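Local atomic coordinates of OxsB protein (Bacillus megaterium, PDB entry 5UL3), a protein that catalyses the oxidative ring contraction of dAMP to an oxetane aldehyde in oxetanocin A biosynthesis, using cobalamin, a [4Fe-4S] cluster and S-adenosylmethionine. Residues Gly163-Ile166 against Asn167-Ile170; Lys573-Met576 against Asn577-Arg580. All coordinates share one frame; numbering follows the deposited sequence.

How the contacts relate
Both contacts are local: in each, a loop folds back on the next four residues, and they share no helix or strand. Contact 1 starts a helix of the cobalamin-binding Rossmann domain, with Thr-165, Asn-167 and Gln-168 exposed on one side and Ile-169 and Ile-170 buried on the other. Contact 2, a tight turn leading into the short strand 580-581, has no exposed touching residue, and the side chain of Met-578 is about 5 Å from the bound cobalamin. In contact 1 a hydroxyl accepts a first-turn N-H and an amide oxygen the N-H of the cap residue itself; in contact 2 a carboxylate, backed by two waters, organises the turn. Their nearest atoms are about 13 Å apart.

Contact 1: Gly163-Ile166 against Asn167-Ile170; sequences GTTI and NQII
A capping box opens helix 166-176, with Thr-165 at the N-cap and Gln-168 closing the box. Thr-165 OG1 accepts the N-H of Gln-168 at 3.1 Å, and in return the side chain of Gln-168 reaches back so that OE1 takes the N-H of Thr-165 at 3.0 Å. The latter bond is nearly straight (166° at the hydrogen) and falls on a lone pair of OE1, in the carbonyl plane. With chi1 at 64°, Thr-165 holds OG1 between its own N and carbonyl carbon, turned to the helix start. Threonine suits this place because its short hydroxyl can replace a missing backbone acceptor; glutamine has the length to span back to the cap residue. The regular helical bonds begin at once, Ile-169 N to Thr-165 O (2.8 Å) and Ile-170 N to Ile-166 O (3.1 Å). Beside the box, the methyl CG2 of Thr-164 rests 3.7 Å from Gln-168 CB and also meets Ile-169 CG1. At the phi of Gly-163, 99°, a CB would press on the preceding carbonyl O, which calls for glycine. Thr-164 and Ile-169 both pack on Ile-158 of strand 154-159, while Ile-166 and Ile-170 lie against Leu-199 of helix 190-205.

Contact 2: Lys573-Met576 against Asn577-Arg580; sequences KPDM and NMGR
Pro-574 brings its CA to 3.7 Å from the carbonyl O of Arg-580, at the mouth of a tight turn; its ring also touches Met-548. Next comes Asp-575, which makes most of the contact. Its N-H gives a bond of 2.7 Å to Arg-580 O, close to straight at the hydrogen, while its own O receives a weak, bent bond from Arg-580 N. Opposite Asp-575 the returning chain has two residues, Gly-579 and Arg-580, where a regular pair would have one: a G1 beta bulge. Its first position has positive phi, 56° here, which glycine accommodates readily. The Asp-575 side chain, with CG anti to the backbone N (chi1 -180°), runs alongside those of Asn-577 and Met-578. Asp-575 OD1 accepts Asn-577 N at 3.1 Å, from well above the carboxylate plane, in a bent bond that closes an Asx turn; Asp-575 OD2 lies 3.2 Å from Met-578 CB. Aspartate is short enough to reach the backbone two residues on while both of its oxygens receive water. The CB of Met-576 points away, but its chain, bent at chi2 and chi3, brings CE back to 3.6 Å from Asn-577 N; this adaptable apolar side chain also packs on Phe-227 of helix 224-230.

Two waters bridge the Asp-575 carboxylate to Asn-577. One donates to OD2 and accepts from Asn-577 ND2; the other donates to OD1 and shares the N-H of Asn-577. These bonds to both oxygens would probably favour the charged form. Asn-577 OD1 meanwhile accepts Lys-190 N. Met-578 CE lies 3.7 Å above the guanidinium plane of Arg-580, displaced toward its rim. The turn places Arg-580 in a salt bridge with Glu-545, an S-adenosylmethionine-binding residue, and may help to position that carboxylate.

Contact 1: Gly163-Ile166 against Asn167-Ile170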
loop_
_atom_site.group_PDB
_atom_site.type_symbol
_atom_site.label_atom_id
_atom_site.label_comp_id
_atom_site.label_asym_id
_atom_site.label_seq_id
_atom_site.Cartn_x
_atom_site.Cartn_y
_atom_site.Cartn_z
ATOM N N GLY A 163 17.467 4.914 -4.547
ATOM C CA GLY A 163 18.292 5.628 -5.491
ATOM C C GLY A 163 19.080 4.787 -6.466
ATOM O O GLY A 163 19.752 5.355 -7.334
ATOM N N THR A 164 19.026 3.461 -6.364
ATOM C CA THR A 164 19.766 2.611 -7.290
ATOM C C THR A 164 19.302 2.860 -8.719
ATOM O O THR A 164 18.110 2.764 -9.023
ATOM C CB THR A 164 19.580 1.132 -6.916
ATOM O OG1 THR A 164 19.809 0.974 -5.507
ATOM C CG2 THR A 164 20.577 0.265 -7.692
ATOM N N THR A 165 20.249 3.180 -9.600
ATOM C CA THR A 165 19.935 3.513 -10.983
ATOM C C THR A 165 19.874 2.268 -11.863
ATOM O O THR A 165 20.359 1.196 -11.500
ATOM C CB THR A 165 20.981 4.469 -11.562
ATOM O OG1 THR A 165 22.249 3.802 -11.589
ATOM C CG2 THR A 165 21.086 5.734 -10.713
ATOM N N ILE A 166 19.308 2.451 -13.064
ATOM C CA ILE A 166 19.262 1.383 -14.063
ATOM C C ILE A 166 20.655 0.812 -14.316
ATOM O O ILE A 166 20.848 -0.406 -14.343
ATOM C CB ILE A 166 18.619 1.890 -15.367
ATOM C CG1 ILE A 166 17.124 2.164 -15.185
ATOM C CG2 ILE A 166 18.813 0.876 -16.475
ATOM C CD1 ILE A 166 16.485 2.869 -16.389
ATOM N N ASN A 167 21.652 1.680 -14.503
ATOM C CA ASN A 167 22.990 1.161 -14.775
ATOM C C ASN A 167 23.596 0.481 -13.549
ATOM O O ASN A 167 24.377 -0.470 -13.693
ATOM C CB ASN A 167 23.903 2.280 -15.289
ATOM C CG ASN A 167 23.548 2.722 -16.706
ATOM O OD1 ASN A 167 22.910 1.986 -17.466
ATOM N ND2 ASN A 167 23.972 3.926 -17.071
ATOM N N GLN A 168 23.245 0.929 -12.339
ATOM C CA GLN A 168 23.713 0.229 -11.148
ATOM C C GLN A 168 23.035 -1.131 -11.006
ATOM O O GLN A 168 23.655 -2.093 -10.534
ATOM C CB GLN A 168 23.486 1.088 -9.903
ATOM C CG GLN A 168 24.385 2.330 -9.872
ATOM C CD GLN A 168 24.105 3.248 -8.691
ATOM O OE1 GLN A 168 22.952 3.479 -8.316
ATOM N NE2 GLN A 168 25.168 3.789 -8.105
ATOM N N ILE A 169 21.764 -1.233 -11.398
ATOM C CA ILE A 169 21.103 -2.542 -11.391
ATOM C C ILE A 169 21.853 -3.516 -12.285
ATOM O O ILE A 169 22.184 -4.633 -11.874
ATOM C CB ILE A 169 19.641 -2.414 -11.838
ATOM C CG1 ILE A 169 18.826 -1.673 -10.771
ATOM C CG2 ILE A 169 19.074 -3.815 -12.165
ATOM C CD1 ILE A 169 17.506 -1.136 -11.295
ATOM N N ILE A 170 22.148 -3.097 -13.522
ATOM C CA ILE A 170 22.808 -3.994 -14.470
ATOM C C ILE A 170 24.183 -4.395 -13.953
ATOM O O ILE A 170 24.566 -5.573 -14.013
ATOM C CB ILE A 170 22.893 -3.341 -15.861
ATOM C CG1 ILE A 170 21.496 -3.024 -16.394
ATOM C CG2 ILE A 170 23.669 -4.235 -16.824
ATOM C CD1 ILE A 170 20.613 -4.252 -16.578
#

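Contact 2: Lys573-Met576 against Asn577-Arg580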
loop_
_atom_site.group_PDB
_atom_site.type_symbol
_atom_site.label_atom_id
_atom_site.label_comp_id
_atom_site.label_asym_id
_atom_site.label_seq_id
_atom_site.Cartn_x
_atom_site.Cartn_y
_atom_site.Cartn_z
ATOM N N LYS A 573 -9.535 0.504 -25.840
ATOM C CA LYS A 573 -8.374 -0.215 -25.333
ATOM C C LYS A 573 -7.878 0.419 -24.035
ATOM O O LYS A 573 -7.903 1.644 -23.890
ATOM C CB LYS A 573 -7.250 -0.220 -26.370
ATOM C CG LYS A 573 -7.557 -1.041 -27.632
ATOM C CD LYS A 573 -6.550 -0.770 -28.746
ATOM C CE LYS A 573 -5.114 -0.884 -28.245
ATOM N NZ LYS A 573 -4.105 -0.684 -29.327
ATOM N N PRO A 574 -7.434 -0.382 -23.072
ATOM C CA PRO A 574 -6.926 0.176 -21.818
ATOM C C PRO A 574 -5.488 0.653 -21.971
ATOM O O PRO A 574 -4.795 0.337 -22.939
ATOM C CB PRO A 574 -7.015 -1.007 -20.851
ATOM C CG PRO A 574 -6.778 -2.191 -21.722
ATOM C CD PRO A 574 -7.417 -1.855 -23.066
ATOM N N ASP A 575 -5.054 1.442 -20.992
ATOM C CA ASP A 575 -3.653 1.825 -20.883
ATOM C C ASP A 575 -2.900 0.722 -20.144
ATOM O O ASP A 575 -3.272 0.347 -19.027
ATOM C CB ASP A 575 -3.509 3.159 -20.153
ATOM C CG ASP A 575 -2.063 3.605 -20.023
ATOM O OD1 ASP A 575 -1.196 3.058 -20.735
ATOM O OD2 ASP A 575 -1.791 4.510 -19.210
ATOM N N MET A 576 -1.846 0.203 -20.776
ATOM C CA MET A 576 -1.043 -0.853 -20.169
ATOM C C MET A 576 -0.219 -0.321 -18.997
ATOM O O MET A 576 -0.095 -0.983 -17.957
ATOM C CB MET A 576 -0.149 -1.455 -21.251
ATOM C CG MET A 576 0.634 -2.669 -20.871
ATOM S SD MET A 576 2.389 -2.396 -21.052
ATOM C CE MET A 576 2.713 -1.823 -19.400
ATOM N N ASN A 577 0.339 0.881 -19.146
ATOM C CA ASN A 577 1.202 1.465 -18.124
ATOM C C ASN A 577 0.429 1.834 -16.860
ATOM O O ASN A 577 0.983 1.771 -15.756
ATOM C CB ASN A 577 1.919 2.687 -18.719
ATOM C CG ASN A 577 2.726 3.453 -17.699
ATOM O OD1 ASN A 577 3.631 2.907 -17.066
ATOM N ND2 ASN A 577 2.416 4.738 -17.546
ATOM N N MET A 578 -0.844 2.214 -16.989
ATOM C CA MET A 578 -1.642 2.604 -15.835
ATOM C C MET A 578 -2.751 1.613 -15.512
ATOM O O MET A 578 -3.525 1.851 -14.573
ATOM C CB MET A 578 -2.233 4.004 -16.047
ATOM C CG MET A 578 -1.185 5.118 -16.061
ATOM S SD MET A 578 -0.091 5.107 -14.609
ATOM C CE MET A 578 -1.250 5.341 -13.260
ATOM N N GLY A 579 -2.843 0.507 -16.249
ATOM C CA GLY A 579 -3.828 -0.522 -15.954
ATOM C C GLY A 579 -5.258 -0.032 -15.927
ATOM O O GLY A 579 -6.074 -0.557 -15.152
ATOM N N ARG A 580 -5.594 0.959 -16.754
ATOM C CA ARG A 580 -6.902 1.587 -16.640
ATOM C C ARG A 580 -7.370 2.105 -17.990
ATOM O O ARG A 580 -6.578 2.346 -18.903
ATOM C CB ARG A 580 -6.894 2.740 -15.631
ATOM C CG ARG A 580 -6.160 3.990 -16.098
ATOM C CD ARG A 580 -6.002 4.968 -14.935
ATOM N NE ARG A 580 -5.260 6.173 -15.301
ATOM C CZ ARG A 580 -4.678 6.985 -14.422
ATOM N NH1 ARG A 580 -4.744 6.719 -13.123
ATOM N NH2 ARG A 580 -4.026 8.060 -14.841
HETATM O O HOH W 1 0.343 5.852 -19.404
HETATM O O HOH W 2 0.595 1.865 -21.943
#